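Local structure of beta-fructofuranosidase (Arthrobacter, 3WPU) at residues Q419-Y424 against Q432-T437; T334-R339 against I354-T359; V55-V60 against T449-V454. The protein belongs to the levansucrase/invertase family of glycoside hydrolases, whose members fold as a five-bladed beta-propeller around a central pocket. One frame throughout, in Å; residues are numbered along the deposited sequence.

Contact 1 lies between the other two and touches both. Its centre is about 7 Å from that of contact 3, and the join is backbone: Ser-433 O and Ala-451 N are 2.8 Å apart, a probable hydrogen bond that ties strand 430-434 to the loop 449-454. On the other flank, with centres about 13 Å apart, Tyr-421 OH probably hydrogen-bonds Glu-338 OE2 at 2.6 Å, tying contact 1 to contact 2. Contacts 2 and 3 do not meet, their nearest atoms being about 7 Å apart. A glycerol, probably from the crystallisation liquor, lies about 3 Å from the Asp-436 side chain, and glycerol is also about 6 Å from that of Glu-338.

Contact 1 (Q419-Y424 against Q432-T437)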
loop_
_atom_site.group_PDB
_atom_site.type_symbol
_atom_site.label_atom_id
_atom_site.label_comp_id
_atom_site.label_asym_id
_atom_site.label_seq_id
_atom_site.Cartn_x
_atom_site.Cartn_y
_atom_site.Cartn_z
ATOM N N GLN A 419 -1.425 10.066 12.226
ATOM C CA GLN A 419 -0.216 10.679 11.675
ATOM C C GLN A 419 0.214 10.087 10.358
ATOM O O GLN A 419 0.986 10.706 9.635
ATOM C CB GLN A 419 0.966 10.596 12.655
ATOM C CG GLN A 419 1.481 9.175 12.866
ATOM C CD GLN A 419 2.664 9.110 13.809
ATOM O OE1 GLN A 419 2.880 10.000 14.640
ATOM N NE2 GLN A 419 3.463 8.075 13.659
ATOM N N ALA A 420 -0.233 8.859 10.092
ATOM C CA ALA A 420 0.240 8.097 8.947
ATOM C C ALA A 420 -0.871 7.195 8.418
ATOM O O ALA A 420 -1.657 6.626 9.190
ATOM C CB ALA A 420 1.451 7.262 9.354
ATOM N N TYR A 421 -0.941 7.091 7.096
ATOM C CA TYR A 421 -1.819 6.133 6.435
ATOM C C TYR A 421 -1.247 5.716 5.065
ATOM O O TYR A 421 -0.209 6.246 4.618
ATOM C CB TYR A 421 -3.295 6.614 6.356
ATOM C CG TYR A 421 -4.226 5.435 6.307
ATOM C CD1 TYR A 421 -4.304 4.564 7.379
ATOM C CD2 TYR A 421 -4.957 5.138 5.159
ATOM C CE1 TYR A 421 -5.104 3.443 7.338
ATOM C CE2 TYR A 421 -5.741 3.993 5.085
ATOM C CZ TYR A 421 -5.824 3.152 6.181
ATOM O OH TYR A 421 -6.618 2.003 6.168
ATOM N N SER A 422 -1.902 4.706 4.474
ATOM C CA SER A 422 -1.523 4.114 3.193
ATOM C C SER A 422 -0.051 3.714 3.148
ATOM O O SER A 422 0.651 3.894 2.133
ATOM C CB SER A 422 -1.912 5.036 2.042
ATOM O OG SER A 422 -3.322 5.200 2.040
ATOM N N HIS A 423 0.394 3.107 4.237
ATOM C CA HIS A 423 1.762 2.697 4.368
ATOM C C HIS A 423 2.110 1.687 3.264
ATOM O O HIS A 423 1.244 0.965 2.740
ATOM C CB HIS A 423 1.983 1.967 5.677
ATOM C CG HIS A 423 1.626 2.739 6.905
ATOM N ND1 HIS A 423 0.357 3.199 7.167
ATOM C CD2 HIS A 423 2.376 3.070 7.979
ATOM C CE1 HIS A 423 0.345 3.789 8.350
ATOM N NE2 HIS A 423 1.558 3.725 8.861
ATOM N N TYR A 424 3.387 1.651 2.941
ATOM C CA TYR A 424 3.892 0.735 1.927
ATOM C C TYR A 424 5.248 0.252 2.385
ATOM O O TYR A 424 6.131 1.055 2.684
ATOM C CB TYR A 424 3.980 1.472 0.584
ATOM C CG TYR A 424 4.540 0.592 -0.504
ATOM C CD1 TYR A 424 3.733 -0.304 -1.189
ATOM C CD2 TYR A 424 5.883 0.644 -0.812
ATOM C CE1 TYR A 424 4.252 -1.158 -2.145
ATOM C CE2 TYR A 424 6.420 -0.194 -1.787
ATOM C CZ TYR A 424 5.615 -1.068 -2.457
ATOM O OH TYR A 424 6.118 -1.915 -3.448
ATOM N N GLN A 432 7.170 3.619 4.023
ATOM C CA GLN A 432 6.773 4.993 3.673
ATOM C C GLN A 432 5.267 5.116 3.851
ATOM O O GLN A 432 4.548 4.149 3.746
ATOM C CB GLN A 432 7.187 5.349 2.245
ATOM C CG GLN A 432 6.665 4.432 1.134
ATOM C CD GLN A 432 5.447 4.946 0.403
ATOM O OE1 GLN A 432 4.746 5.873 0.865
ATOM N NE2 GLN A 432 5.177 4.352 -0.744
ATOM N N SER A 433 4.796 6.326 4.177
ATOM C CA SER A 433 3.378 6.553 4.455
ATOM C C SER A 433 3.104 8.045 4.261
ATOM O O SER A 433 4.060 8.802 4.198
ATOM C CB SER A 433 3.060 6.166 5.908
ATOM O OG SER A 433 3.814 6.906 6.856
ATOM N N PHE A 434 1.832 8.431 4.162
ATOM C CA PHE A 434 1.485 9.856 4.087
ATOM C C PHE A 434 0.870 10.287 5.382
ATOM O O PHE A 434 0.220 9.527 6.088
ATOM C CB PHE A 434 0.560 10.154 2.890
ATOM C CG PHE A 434 -0.906 9.893 3.153
ATOM C CD1 PHE A 434 -1.726 10.848 3.724
ATOM C CD2 PHE A 434 -1.473 8.660 2.875
ATOM C CE1 PHE A 434 -3.072 10.592 3.971
ATOM C CE2 PHE A 434 -2.809 8.388 3.120
ATOM C CZ PHE A 434 -3.616 9.349 3.696
ATOM N N ILE A 435 0.981 11.585 5.640
ATOM C CA ILE A 435 0.410 12.187 6.844
ATOM C C ILE A 435 -1.037 12.626 6.634
ATOM O O ILE A 435 -1.350 13.347 5.664
ATOM C CB ILE A 435 1.220 13.436 7.228
ATOM C CG1 ILE A 435 2.666 13.065 7.568
ATOM C CG2 ILE A 435 0.569 14.139 8.418
ATOM C CD1 ILE A 435 3.594 14.243 7.786
ATOM N N ASP A 436 -1.923 12.204 7.529
ATOM C CA ASP A 436 -3.317 12.573 7.389
ATOM C C ASP A 436 -3.546 13.735 8.335
ATOM O O ASP A 436 -3.743 14.868 7.876
ATOM C CB ASP A 436 -4.259 11.407 7.659
ATOM C CG ASP A 436 -5.706 11.731 7.306
ATOM O OD1 ASP A 436 -6.042 12.908 7.063
ATOM O OD2 ASP A 436 -6.517 10.803 7.308
ATOM N N THR A 437 -3.479 13.471 9.639
ATOM C CA THR A 437 -3.609 14.547 10.644
ATOM C C THR A 437 -2.574 14.389 11.756
ATOM O O THR A 437 -2.299 13.281 12.169
ATOM C CB THR A 437 -4.994 14.511 11.282
ATOM O OG1 THR A 437 -5.965 14.701 10.272
ATOM C CG2 THR A 437 -5.178 15.615 12.391
HETATM O O HOH W 1 1.958 5.761 0.443
#
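Phe-434 leans across the neighbouring chain, its CE2 3.7 Å from Tyr-421 CB, while Ser-422 comes up to the edge of the phenyl ring. The CG of Phe-434 stands between the backbone N and the carbonyl carbon (chi1 83°), which swings the ring over residues 419-424. Beneath it the backbones form an antiparallel hydrogen-bonded pair, Tyr-421 N to Phe-434 O at 2.9 Å and Phe-434 N to Tyr-421 O at 3.0 Å. Gln-432 and Tyr-424 pair in the same way, but Ser-422 and His-423 together face Ser-433 alone: a beta bulge, eased by the left-handed backbone of Ser-422. The Gln-432 chain bends at chi2 (99°), laying NE2 3.4 Å from Tyr-424 CB with the amide 46° from the tyrosine ring. An amide suits this buried place: NE2 gives a proton to Thr-77 O, and a water 2.8 Å from both Gln-432 OE1 and Ser-422 O is placed to bridge them. Small Ser-433 fits opposite the bulge, its CB over one face of the His-423 ring in a CH-pi contact. Gln-419 contributes backbone: its buried O has no hydrogen-bond donor in the model and meets Ile-435 CA at 3.2 Å, while its side-chain amide turns off, OE1 to Val-60 N and NE2 to Pro-58 O. The hairpin ends one side of a four-stranded antiparallel sheet, with strand 454-458 next to 430-434; strand 348-355 packs against Tyr-421 and His-423, and strand 72-81 against Tyr-424 and Phe-434.

Contact 2 (T334-R339 against I354-T359)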
loop_
_atom_site.group_PDB
_atom_site.type_symbol
_atom_site.label_atom_id
_atom_site.label_comp_id
_atom_site.label_asym_id
_atom_site.label_seq_id
_atom_site.Cartn_x
_atom_site.Cartn_y
_atom_site.Cartn_z
ATOM N N THR A 334 -13.121 -6.478 10.049
ATOM C CA THR A 334 -12.990 -5.137 9.463
ATOM C C THR A 334 -13.630 -5.055 8.064
ATOM O O THR A 334 -13.606 -6.025 7.279
ATOM C CB THR A 334 -11.517 -4.637 9.377
ATOM O OG1 THR A 334 -11.503 -3.316 8.827
ATOM C CG2 THR A 334 -10.645 -5.541 8.479
ATOM N N ASP A 335 -14.121 -3.864 7.759
ATOM C CA ASP A 335 -14.649 -3.483 6.456
ATOM C C ASP A 335 -13.555 -3.404 5.392
ATOM O O ASP A 335 -13.816 -3.637 4.205
ATOM C CB ASP A 335 -15.304 -2.080 6.592
ATOM C CG ASP A 335 -15.998 -1.611 5.323
ATOM O OD1 ASP A 335 -16.699 -2.417 4.647
ATOM O OD2 ASP A 335 -15.847 -0.401 5.009
ATOM N N GLN A 336 -12.351 -3.045 5.823
ATOM C CA GLN A 336 -11.326 -2.573 4.907
ATOM C C GLN A 336 -9.925 -3.097 5.213
ATOM O O GLN A 336 -9.266 -2.657 6.125
ATOM C CB GLN A 336 -11.350 -1.036 4.901
ATOM C CG GLN A 336 -12.550 -0.455 4.205
ATOM C CD GLN A 336 -12.362 1.020 3.925
ATOM O OE1 GLN A 336 -13.007 1.570 3.066
ATOM N NE2 GLN A 336 -11.419 1.645 4.623
ATOM N N THR A 337 -9.482 -4.100 4.445
ATOM C CA THR A 337 -8.102 -4.506 4.437
ATOM C C THR A 337 -7.516 -3.852 3.176
ATOM O O THR A 337 -7.588 -4.397 2.074
ATOM C CB THR A 337 -8.030 -6.048 4.348
ATOM O OG1 THR A 337 -9.015 -6.491 3.411
ATOM C CG2 THR A 337 -8.376 -6.681 5.697
ATOM N N GLU A 338 -6.986 -2.643 3.330
ATOM C CA GLU A 338 -6.595 -1.827 2.197
ATOM C C GLU A 338 -5.159 -2.071 1.736
ATOM O O GLU A 338 -4.331 -2.571 2.506
ATOM C CB GLU A 338 -6.750 -0.345 2.564
ATOM C CG GLU A 338 -8.139 -0.024 3.031
ATOM C CD GLU A 338 -8.340 1.458 3.231
ATOM O OE1 GLU A 338 -8.439 2.183 2.221
ATOM O OE2 GLU A 338 -8.490 1.857 4.400
ATOM N N ARG A 339 -4.864 -1.657 0.507
ATOM C CA ARG A 339 -3.522 -1.664 -0.016
ATOM C C ARG A 339 -2.676 -2.906 0.296
ATOM O O ARG A 339 -1.562 -2.835 0.835
ATOM C CB ARG A 339 -2.796 -0.413 0.457
ATOM C CG ARG A 339 -1.708 -0.124 -0.488
ATOM C CD ARG A 339 -0.945 1.126 -0.180
ATOM N NE ARG A 339 0.056 1.206 -1.221
ATOM C CZ ARG A 339 0.773 2.273 -1.490
ATOM N NH1 ARG A 339 0.647 3.394 -0.744
ATOM N NH2 ARG A 339 1.640 2.195 -2.471
ATOM N N ILE A 354 -3.374 -2.433 5.231
ATOM C CA ILE A 354 -3.597 -1.231 6.044
ATOM C C ILE A 354 -5.050 -1.174 6.474
ATOM O O ILE A 354 -5.927 -1.466 5.666
ATOM C CB ILE A 354 -3.289 0.025 5.194
ATOM C CG1 ILE A 354 -2.021 -0.182 4.319
ATOM C CG2 ILE A 354 -3.191 1.236 6.096
ATOM C CD1 ILE A 354 -0.772 -0.553 5.069
ATOM N N SER A 355 -5.329 -0.706 7.709
ATOM C CA SER A 355 -6.697 -0.553 8.168
ATOM C C SER A 355 -6.836 0.658 9.068
ATOM O O SER A 355 -5.862 1.081 9.690
ATOM C CB SER A 355 -7.161 -1.783 8.927
ATOM O OG SER A 355 -8.560 -1.898 8.891
ATOM N N HIS A 356 -8.057 1.162 9.138
ATOM C CA HIS A 356 -8.409 2.280 10.023
ATOM C C HIS A 356 -8.957 1.733 11.336
ATOM O O HIS A 356 -9.502 0.640 11.393
ATOM C CB HIS A 356 -9.499 3.115 9.392
ATOM C CG HIS A 356 -9.067 3.892 8.184
ATOM N ND1 HIS A 356 -8.082 4.853 8.218
ATOM C CD2 HIS A 356 -9.514 3.856 6.909
ATOM C CE1 HIS A 356 -7.962 5.395 7.019
ATOM N NE2 HIS A 356 -8.801 4.784 6.201
ATOM N N ARG A 357 -8.881 2.525 12.403
ATOM C CA ARG A 357 -9.460 2.113 13.667
ATOM C C ARG A 357 -10.977 2.005 13.560
ATOM O O ARG A 357 -11.572 1.039 14.062
ATOM C CB ARG A 357 -9.093 3.105 14.774
ATOM C CG ARG A 357 -9.741 2.775 16.101
ATOM C CD ARG A 357 -9.079 3.500 17.269
ATOM N NE ARG A 357 -9.645 3.082 18.549
ATOM C CZ ARG A 357 -9.493 3.747 19.697
ATOM N NH1 ARG A 357 -8.771 4.861 19.756
ATOM N NH2 ARG A 357 -10.060 3.292 20.805
ATOM N N GLY A 358 -11.602 3.011 12.942
ATOM C CA GLY A 358 -13.078 3.059 12.821
ATOM C C GLY A 358 -13.744 1.965 11.997
ATOM O O GLY A 358 -14.957 1.777 12.075
ATOM N N THR A 359 -12.972 1.254 11.188
ATOM C CA THR A 359 -13.505 0.200 10.362
ATOM C C THR A 359 -13.549 -1.146 11.078
ATOM O O THR A 359 -14.074 -2.100 10.524
ATOM C CB THR A 359 -12.675 0.054 9.076
ATOM O OG1 THR A 359 -11.296 0.005 9.427
ATOM C CG2 THR A 359 -12.910 1.212 8.150
HETATM O O HOH W 2 -10.093 -1.982 10.897
HETATM O O HOH W 3 -9.527 0.433 6.788
HETATM O O HOH W 4 -8.604 4.826 3.406
#
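Glu-338 meets Ile-354 first and His-356 last. Its CB lies 3.4 Å from Ile-354 O, and CG passes the same carbonyl. The two backbones form an antiparallel hydrogen-bonded pair, with Glu-338 N 2.8 Å from Ile-354 O. Beyond CG the chain is extended (chi2 -173°), carrying the carboxylate past the strand end to His-356. There OE2 comes within 3.4 Å of His-356 CD2, the carboxylate plane turned 55° from the imidazole; OE2 is hydrogen-bonded to the hydroxyl of Tyr-421. OE1 forms a salt bridge with Arg-245 and takes a proton from a water at 2.9 Å, which also binds His-356 NE2. Asp-335, Glu-338 and Arg-339 fit the Asp-x-x-Glu-Arg pattern known from this family, and here they enter strand 340-345 of a propeller sheet beside the end of strand 348-355. His-356 can serve two sides at once, since its ND1 bonds Glu-368. A second water accepts from His-356 N, 2.9 Å away, and from Gln-336 NE2, and donates to Gln-336 O and Thr-359 OG1. At the far end Asp-335 N reaches Thr-359 O at 3.3 Å, while Thr-334, a residue whose hydroxyl can fold back, closes an ST turn by accepting from Gln-336 N at 3.1 Å.

Contact 3 (V55-V60 against T449-V454); sequences VTMPTV and TLAPTV
Met-57 to Val-60 and Ala-451 to Val-454 are extended, irregular chains whose end-to-end directions lie 140° apart. They come together at two places, with Pro-58 CA 7.5 Å from Val-454 CA and Val-60 CA 7.1 Å from Ala-451 CA. That spacing is too wide for backbone pairing, and the segments exchange no hydrogen bond; prolines in both, lacking an N-H, suit chains that meet through side chains. Met-57 reaches across with its whole length. With CG anti to the backbone N (chi1 -169°) and every later torsion extended, the thioether runs out straight and brings CE to 4.1 Å from Ala-451 CB and 4.2 Å from Val-454 CG1. A long, unbranched, apolar chain is well fitted to this reach, and the small alanine lets the methyl end come up to its CB. Val-60 presents both branches to Pro-452, CG1 lying 3.8 Å and CG2 3.9 Å from Pro-452 CD, as the valine and the pyrrolidine ring meet at a slant; CG2 also touches Ala-451 CB. Pro-58 reverses this: two of its ring atoms, CG and CD, meet one methyl, Val-454 CG1, with CD 4.1 Å away. Leu-393 of strand 391-394 adds to the apolar cluster, touching both Met-57 and Val-454, while Pro-58 O and Val-60 N are held by the amide of Gln-419. The arrangement is buried van der Waals packing between two loops of the five-bladed propeller fold, joining the chain that precedes strand 72-81 to the loop leading into strand 454-458, almost four hundred residues later.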
loop_
_atom_site.group_PDB
_atom_site.type_symbol
_atom_site.label_atom_id
_atom_site.label_comp_id
_atom_site.label_asym_id
_atom_site.label_seq_id
_atom_site.Cartn_x
_atom_site.Cartn_y
_atom_site.Cartn_z
ATOM N N VAL A 55 5.514 -2.258 18.135
ATOM C CA VAL A 55 4.584 -2.317 17.026
ATOM C C VAL A 55 3.864 -0.980 16.813
ATOM O O VAL A 55 2.801 -0.919 16.179
ATOM C CB VAL A 55 3.564 -3.474 17.212
ATOM C CG1 VAL A 55 4.266 -4.824 17.140
ATOM C CG2 VAL A 55 2.732 -3.315 18.472
ATOM N N THR A 56 4.467 0.076 17.348
ATOM C CA THR A 56 3.990 1.440 17.167
ATOM C C THR A 56 4.977 2.273 16.336
ATOM O O THR A 56 6.183 2.310 16.613
ATOM C CB THR A 56 3.758 2.128 18.525
ATOM O OG1 THR A 56 2.762 1.416 19.267
ATOM C CG2 THR A 56 3.322 3.573 18.352
ATOM N N MET A 57 4.464 2.952 15.315
ATOM C CA MET A 57 5.275 3.858 14.501
ATOM C C MET A 57 5.845 4.990 15.340
ATOM O O MET A 57 5.112 5.559 16.129
ATOM C CB MET A 57 4.415 4.465 13.392
ATOM C CG MET A 57 5.189 5.219 12.332
ATOM S SD MET A 57 4.078 5.867 11.058
ATOM C CE MET A 57 5.232 6.924 10.151
ATOM N N PRO A 58 7.131 5.328 15.156
ATOM C CA PRO A 58 7.690 6.529 15.783
ATOM C C PRO A 58 6.835 7.734 15.539
ATOM O O PRO A 58 6.253 7.889 14.462
ATOM C CB PRO A 58 9.069 6.661 15.136
ATOM C CG PRO A 58 9.437 5.259 14.726
ATOM C CD PRO A 58 8.149 4.547 14.427
ATOM N N THR A 59 6.742 8.597 16.558
ATOM C CA THR A 59 5.872 9.745 16.511
ATOM C C THR A 59 6.396 10.794 15.536
ATOM O O THR A 59 7.571 11.196 15.599
ATOM C CB THR A 59 5.725 10.315 17.933
ATOM O OG1 THR A 59 5.070 9.359 18.786
ATOM C CG2 THR A 59 4.912 11.603 17.951
ATOM N N VAL A 60 5.534 11.214 14.608
ATOM C CA VAL A 60 5.894 12.178 13.574
ATOM C C VAL A 60 5.744 13.587 14.130
ATOM O O VAL A 60 4.719 13.895 14.711
ATOM C CB VAL A 60 4.995 12.018 12.349
ATOM C CG1 VAL A 60 5.307 13.037 11.279
ATOM C CG2 VAL A 60 5.229 10.621 11.763
ATOM N N THR A 449 1.139 15.050 2.491
ATOM C CA THR A 449 2.559 14.950 2.125
ATOM C C THR A 449 3.116 13.719 2.882
ATOM O O THR A 449 2.495 13.259 3.840
ATOM C CB THR A 449 3.328 16.238 2.509
ATOM O OG1 THR A 449 4.682 16.164 2.045
ATOM C CG2 THR A 449 3.321 16.470 4.031
ATOM N N LEU A 450 4.251 13.177 2.444
ATOM C CA LEU A 450 4.751 11.951 3.060
ATOM C C LEU A 450 5.390 12.168 4.433
ATOM O O LEU A 450 6.002 13.214 4.719
ATOM C CB LEU A 450 5.711 11.220 2.115
ATOM C CG LEU A 450 5.046 10.781 0.812
ATOM C CD1 LEU A 450 6.089 10.031 -0.006
ATOM C CD2 LEU A 450 3.818 9.897 0.971
ATOM N N ALA A 451 5.234 11.159 5.281
ATOM C CA ALA A 451 5.855 11.127 6.599
ATOM C C ALA A 451 7.359 10.816 6.456
ATOM O O ALA A 451 7.818 10.547 5.342
ATOM C CB ALA A 451 5.186 10.062 7.452
ATOM N N PRO A 452 8.124 10.830 7.583
ATOM C CA PRO A 452 9.459 10.269 7.522
ATOM C C PRO A 452 9.342 8.762 7.307
ATOM O O PRO A 452 8.443 8.115 7.844
ATOM C CB PRO A 452 10.050 10.561 8.907
ATOM C CG PRO A 452 9.194 11.673 9.478
ATOM C CD PRO A 452 7.823 11.373 8.922
ATOM N N THR A 453 10.238 8.213 6.523
ATOM C CA THR A 453 10.280 6.786 6.332
ATOM C C THR A 453 10.821 6.150 7.608
ATOM O O THR A 453 11.739 6.694 8.234
ATOM C CB THR A 453 11.156 6.523 5.138
ATOM O OG1 THR A 453 10.490 7.057 3.991
ATOM C CG2 THR A 453 11.429 5.015 4.925
ATOM N N VAL A 454 10.259 5.005 7.975
ATOM C CA VAL A 454 10.640 4.343 9.211
ATOM C C VAL A 454 11.099 2.950 8.865
ATOM O O VAL A 454 11.065 2.578 7.716
ATOM C CB VAL A 454 9.512 4.338 10.276
ATOM C CG1 VAL A 454 9.185 5.761 10.697
ATOM C CG2 VAL A 454 8.263 3.606 9.795
#